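Local structure of propionate kinase (Francisella tularensis subsp. tularensis, 3KHY) at residues V138-T143 against A377-N382; E277-A282 against L291-F296. The protein probably catalyses the reversible transfer of a phosphate group from ATP to acetate, forming acetyl phosphate with the aid of magnesium or manganese ions, and works as a homodimer. All coordinates share one frame; numbering follows the deposited sequence.

Interaction 1: residues V138-T143 against A377-N382; sequences VAVFDT and AQETQN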
loop_
_atom_site.group_PDB
_atom_site.type_symbol
_atom_site.label_atom_id
_atom_site.label_comp_id
_atom_site.label_asym_id
_atom_site.label_seq_id
_atom_site.Cartn_x
_atom_site.Cartn_y
_atom_site.Cartn_z
ATOM N N VAL A 138 -0.935 -3.805 34.650
ATOM C CA VAL A 138 -1.808 -3.621 33.495
ATOM C C VAL A 138 -0.988 -3.640 32.203
ATOM O O VAL A 138 0.123 -3.107 32.160
ATOM C CB VAL A 138 -2.585 -2.288 33.597
ATOM C CG1 VAL A 138 -3.199 -1.900 32.248
ATOM C CG2 VAL A 138 -3.660 -2.380 34.674
ATOM N N ALA A 139 -1.535 -4.278 31.166
ATOM C CA ALA A 139 -0.917 -4.289 29.840
ATOM C C ALA A 139 -1.679 -3.346 28.898
ATOM O O ALA A 139 -2.911 -3.393 28.825
ATOM C CB ALA A 139 -0.906 -5.692 29.279
ATOM N N VAL A 140 -0.940 -2.486 28.200
ATOM C CA VAL A 140 -1.517 -1.529 27.263
ATOM C C VAL A 140 -0.901 -1.785 25.886
ATOM O O VAL A 140 0.315 -1.647 25.712
ATOM C CB VAL A 140 -1.211 -0.087 27.701
ATOM C CG1 VAL A 140 -1.837 0.917 26.734
ATOM C CG2 VAL A 140 -1.698 0.161 29.141
ATOM N N PHE A 141 -1.739 -2.142 24.917
ATOM C CA PHE A 141 -1.278 -2.665 23.628
ATOM C C PHE A 141 -1.254 -1.605 22.526
ATOM O O PHE A 141 -2.228 -0.874 22.352
ATOM C CB PHE A 141 -2.182 -3.825 23.192
ATOM C CG PHE A 141 -2.375 -4.868 24.254
ATOM C CD1 PHE A 141 -1.518 -5.954 24.337
ATOM C CD2 PHE A 141 -3.396 -4.746 25.186
ATOM C CE1 PHE A 141 -1.683 -6.917 25.335
ATOM C CE2 PHE A 141 -3.569 -5.698 26.182
ATOM C CZ PHE A 141 -2.709 -6.787 26.255
ATOM N N ASP A 142 -0.151 -1.545 21.773
ATOM C CA ASP A 142 -0.010 -0.592 20.665
ATOM C C ASP A 142 -1.023 -0.876 19.562
ATOM O O ASP A 142 -1.241 -0.042 18.684
ATOM C CB ASP A 142 1.390 -0.669 20.044
ATOM C CG ASP A 142 2.490 -0.210 20.991
ATOM O OD1 ASP A 142 2.192 0.453 22.008
ATOM O OD2 ASP A 142 3.666 -0.519 20.710
ATOM N N THR A 143 -1.615 -2.064 19.593
ATOM C CA THR A 143 -2.551 -2.484 18.549
ATOM C C THR A 143 -4.020 -2.318 18.953
ATOM O O THR A 143 -4.901 -2.329 18.096
ATOM C CB THR A 143 -2.321 -3.954 18.158
ATOM O OG1 THR A 143 -2.249 -4.746 19.351
ATOM C CG2 THR A 143 -1.016 -4.117 17.361
ATOM N N ALA A 377 -0.280 5.335 31.803
ATOM C CA ALA A 377 -0.576 5.568 33.220
ATOM C C ALA A 377 -2.071 5.768 33.445
ATOM O O ALA A 377 -2.628 5.278 34.427
ATOM C CB ALA A 377 0.203 6.760 33.753
ATOM N N GLN A 378 -2.724 6.479 32.526
ATOM C CA GLN A 378 -4.168 6.701 32.628
ATOM C C GLN A 378 -4.968 5.421 32.407
ATOM O O GLN A 378 -5.962 5.173 33.097
ATOM C CB GLN A 378 -4.622 7.780 31.646
ATOM C CG GLN A 378 -4.112 9.172 31.973
ATOM C CD GLN A 378 -4.396 10.162 30.865
ATOM O OE1 GLN A 378 -4.702 9.774 29.736
ATOM N NE2 GLN A 378 -4.285 11.446 31.174
ATOM N N GLU A 379 -4.551 4.621 31.426
ATOM C CA GLU A 379 -5.193 3.334 31.167
ATOM C C GLU A 379 -5.070 2.413 32.372
ATOM O O GLU A 379 -5.987 1.657 32.702
ATOM C CB GLU A 379 -4.541 2.664 29.957
ATOM C CG GLU A 379 -4.899 3.322 28.652
ATOM C CD GLU A 379 -6.308 2.982 28.253
ATOM O OE1 GLU A 379 -6.576 1.780 28.043
ATOM O OE2 GLU A 379 -7.146 3.904 28.173
ATOM N N THR A 380 -3.913 2.473 33.017
ATOM C CA THR A 380 -3.631 1.622 34.170
ATOM C C THR A 380 -4.474 2.049 35.374
ATOM O O THR A 380 -5.151 1.228 35.988
ATOM C CB THR A 380 -2.129 1.657 34.517
ATOM O OG1 THR A 380 -1.377 1.129 33.414
ATOM C CG2 THR A 380 -1.837 0.832 35.780
ATOM N N GLN A 381 -4.440 3.338 35.687
ATOM C CA GLN A 381 -5.254 3.909 36.757
ATOM C C GLN A 381 -6.730 3.520 36.608
ATOM O O GLN A 381 -7.411 3.208 37.588
ATOM C CB GLN A 381 -5.116 5.432 36.748
ATOM C CG GLN A 381 -6.047 6.159 37.710
ATOM C CD GLN A 381 -5.653 5.969 39.155
ATOM O OE1 GLN A 381 -4.503 5.649 39.459
ATOM N NE2 GLN A 381 -6.604 6.172 40.061
ATOM N N ASN A 382 -7.217 3.536 35.373
ATOM C CA ASN A 382 -8.612 3.233 35.092
ATOM C C ASN A 382 -9.024 1.833 35.542
ATOM O O ASN A 382 -10.194 1.592 35.826
ATOM C CB ASN A 382 -8.901 3.407 33.601
ATOM C CG ASN A 382 -10.368 3.209 33.267
ATOM O OD1 ASN A 382 -10.718 2.387 32.420
ATOM N ND2 ASN A 382 -11.233 3.959 33.939
#

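Interaction 2: residues E277-A282 against L291-F296; sequences EVSQLA and LAIEIF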
loop_
_atom_site.group_PDB
_atom_site.type_symbol
_atom_site.label_atom_id
_atom_site.label_comp_id
_atom_site.label_asym_id
_atom_site.label_seq_id
_atom_site.Cartn_x
_atom_site.Cartn_y
_atom_site.Cartn_z
ATOM N N GLU A 277 18.756 15.684 10.692
ATOM C CA GLU A 277 19.963 15.721 9.878
ATOM C C GLU A 277 19.625 15.752 8.398
ATOM O O GLU A 277 20.287 16.442 7.616
ATOM C CB GLU A 277 20.863 14.524 10.177
ATOM C CG GLU A 277 21.341 14.462 11.615
ATOM C CD GLU A 277 22.433 13.431 11.816
ATOM O OE1 GLU A 277 22.799 12.755 10.826
ATOM O OE2 GLU A 277 22.930 13.306 12.960
ATOM N N VAL A 278 18.609 14.989 8.001
ATOM C CA VAL A 278 18.152 15.055 6.617
ATOM C C VAL A 278 17.790 16.500 6.259
ATOM O O VAL A 278 18.243 17.028 5.247
ATOM C CB VAL A 278 16.956 14.113 6.352
ATOM C CG1 VAL A 278 16.472 14.260 4.907
ATOM C CG2 VAL A 278 17.346 12.670 6.642
ATOM N N SER A 279 17.001 17.151 7.112
ATOM C CA SER A 279 16.544 18.521 6.842
ATOM C C SER A 279 17.730 19.476 6.719
ATOM O O SER A 279 17.767 20.344 5.840
ATOM C CB SER A 279 15.597 19.004 7.963
ATOM O OG SER A 279 14.349 18.319 7.872
ATOM N N GLN A 280 18.704 19.300 7.602
ATOM C CA GLN A 280 19.878 20.172 7.622
ATOM C C GLN A 280 20.726 19.989 6.364
ATOM O O GLN A 280 21.198 20.961 5.763
ATOM C CB GLN A 280 20.718 19.898 8.866
ATOM C CG GLN A 280 20.093 20.408 10.155
ATOM C CD GLN A 280 20.893 19.995 11.379
ATOM O OE1 GLN A 280 20.330 19.607 12.404
ATOM N NE2 GLN A 280 22.216 20.067 11.275
ATOM N N LEU A 281 20.910 18.741 5.961
ATOM C CA LEU A 281 21.594 18.450 4.701
ATOM C C LEU A 281 20.854 19.008 3.482
ATOM O O LEU A 281 21.467 19.585 2.584
ATOM C CB LEU A 281 21.785 16.944 4.535
ATOM C CG LEU A 281 22.836 16.349 5.466
ATOM C CD1 LEU A 281 22.798 14.834 5.428
ATOM C CD2 LEU A 281 24.214 16.858 5.075
ATOM N N ALA A 282 19.542 18.811 3.441
ATOM C CA ALA A 282 18.741 19.306 2.327
ATOM C C ALA A 282 18.866 20.822 2.242
ATOM O O ALA A 282 18.947 21.401 1.156
ATOM C CB ALA A 282 17.280 18.908 2.507
ATOM N N LEU A 291 15.251 14.853 -2.020
ATOM C CA LEU A 291 14.392 13.802 -2.584
ATOM C C LEU A 291 13.755 12.960 -1.490
ATOM O O LEU A 291 12.589 12.570 -1.592
ATOM C CB LEU A 291 15.186 12.886 -3.528
ATOM C CG LEU A 291 14.376 11.747 -4.160
ATOM C CD1 LEU A 291 13.205 12.287 -5.012
ATOM C CD2 LEU A 291 15.267 10.813 -4.986
ATOM N N ALA A 292 14.532 12.654 -0.456
ATOM C CA ALA A 292 14.025 11.873 0.669
ATOM C C ALA A 292 12.853 12.607 1.321
ATOM O O ALA A 292 11.850 11.995 1.692
ATOM C CB ALA A 292 15.137 11.621 1.692
ATOM N N ILE A 293 12.984 13.923 1.459
ATOM C CA ILE A 293 11.914 14.731 2.044
ATOM C C ILE A 293 10.682 14.781 1.137
ATOM O O ILE A 293 9.558 14.732 1.630
ATOM C CB ILE A 293 12.412 16.155 2.394
ATOM C CG1 ILE A 293 13.325 16.100 3.627
ATOM C CG2 ILE A 293 11.242 17.107 2.657
ATOM C CD1 ILE A 293 14.042 17.421 3.922
ATOM N N GLU A 294 10.894 14.877 -0.178
ATOM C CA GLU A 294 9.786 14.842 -1.133
ATOM C C GLU A 294 9.071 13.492 -1.057
ATOM O O GLU A 294 7.850 13.438 -0.965
ATOM C CB GLU A 294 10.261 15.096 -2.570
ATOM C CG GLU A 294 10.819 16.505 -2.803
ATOM C CD GLU A 294 9.811 17.576 -2.433
ATOM O OE1 GLU A 294 8.756 17.658 -3.107
ATOM O OE2 GLU A 294 10.062 18.314 -1.457
ATOM N N ILE A 295 9.828 12.397 -1.100
ATOM C CA ILE A 295 9.192 11.069 -1.038
ATOM C C ILE A 295 8.413 10.915 0.277
ATOM O O ILE A 295 7.260 10.501 0.286
ATOM C CB ILE A 295 10.228 9.949 -1.215
ATOM C CG1 ILE A 295 10.859 10.042 -2.607
ATOM C CG2 ILE A 295 9.580 8.580 -1.042
ATOM C CD1 ILE A 295 12.021 9.078 -2.813
ATOM N N PHE A 296 9.050 11.256 1.387
ATOM C CA PHE A 296 8.417 11.169 2.708
ATOM C C PHE A 296 7.141 12.013 2.762
ATOM O O PHE A 296 6.071 11.524 3.133
ATOM C CB PHE A 296 9.448 11.637 3.739
ATOM C CG PHE A 296 8.964 11.696 5.169
ATOM C CD1 PHE A 296 8.221 12.775 5.624
ATOM C CD2 PHE A 296 9.367 10.730 6.087
ATOM C CE1 PHE A 296 7.818 12.860 6.943
ATOM C CE2 PHE A 296 8.974 10.809 7.417
ATOM C CZ PHE A 296 8.200 11.878 7.849
#

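Interaction 1: residues V138-T143 against A377-N382
Val-138 and Thr-380 meet side by side where strand 137-141 packs against the C-terminal helix 372-382, and this pair is the tight part of the contact. The two branched side chains run past one another in opposite senses. Val-138 CB sits 3.6 Å from Thr-380 OG1, while Val-138 CG2 lies 3.9 Å from Thr-380 CG2. OG1 lies against the valine while hydrogen-bonded to the carbonyl O of Ile-376 in the preceding turn, which satisfies the hydroxyl on this buried side; chi1 of -63° puts the hydroxyl beside its own backbone N, within range of that carbonyl.

Two residues along the strand, Val-140 touches the helix with a single branch: CG2, set beside the backbone N, comes 3.9 Å from Glu-379 CB. Here the packing is looser, and it ends at the partly exposed edge of the helix. Glu-379 bends at chi2 (-74°), and its carboxylate is held by a salt bridge to Lys-179 and a hydrogen bond to Ser-96.

The axes of 138-141 and 377-382 approach to 8.5 Å, their N-to-C directions 136° apart. Just past the end of the strand, Asp-142, the predicted proton donor/acceptor, forms a salt bridge with Arg-85, the predicted substrate-binding residue. A terminal helix covering one face of a mixed beta-sheet in this way is consistent with the N-terminal domain of the acetokinase family, a branch of the actin-like ATPase superfamily.

Interaction 2: residues E277-A282 against L291-F296
Two consecutive helices joined by a short turn, 275-283 and 287-307, pack obliquely here, and Ile-293 of the second helix contributes the largest share of the buried surface. Its CD1 reaches 3.8 Å from Ala-282 CB and 4.0 Å from Ser-279 CA, and so lies against successive turns of the first helix. Closer to the backbone of Ile-293, CG1 packs 3.9 Å from Val-278 CG1. These two side chains pass in opposite directions instead of meeting end to end. With chi1 of -73° and an extended chi2 of 171°, Ile-293 carries CD1 well out from its own helix to the backbone of the other.

The short connection between the helices turns the chain back at 125°, with the local axes 10.2 Å apart. The helix pair belongs to the half of the acetokinase fold that carries most of the predicted ATP-binding residues, among them Met-275 at the start of the first helix. Ser-279 OG approaches Ile-293 CD1 at 4.1 Å, but its polar bonds are made elsewhere, with the carbonyl of Met-275 one turn back and with Asn-329 of helix 328-337. That third helix also covers Ile-293 through Ile-330 and Asn-333.

Val-278 CG1 also stands 4.4 Å from Ala-292 CB, a more distant apolar contact, and Cys-270 touches both residues. Elsewhere on 291-296, Leu-291 packs on Glu-155 of the second subunit, and Glu-294 and Ile-295 on Tyr-152 of that subunit.

Overall arrangement
From the N terminus, the chain builds most of the large mixed sheet before reaching 138-143, the first half of interaction 1. It then passes through the second sheet, 196-201 and its neighbours, and into the helical region where interaction 2 closes a short loop between 277-282 and 291-296. Strands 316-320 and 365-367 follow before helix 372-382 returns to the first sheet and closes the long loop of interaction 1. Interaction 2 is therefore nested inside interaction 1. Their centres lie about 35 Å apart, on opposite sides of the chain's centre: one ties the C-terminal helix to the N-terminal sheet, the other joins consecutive helices.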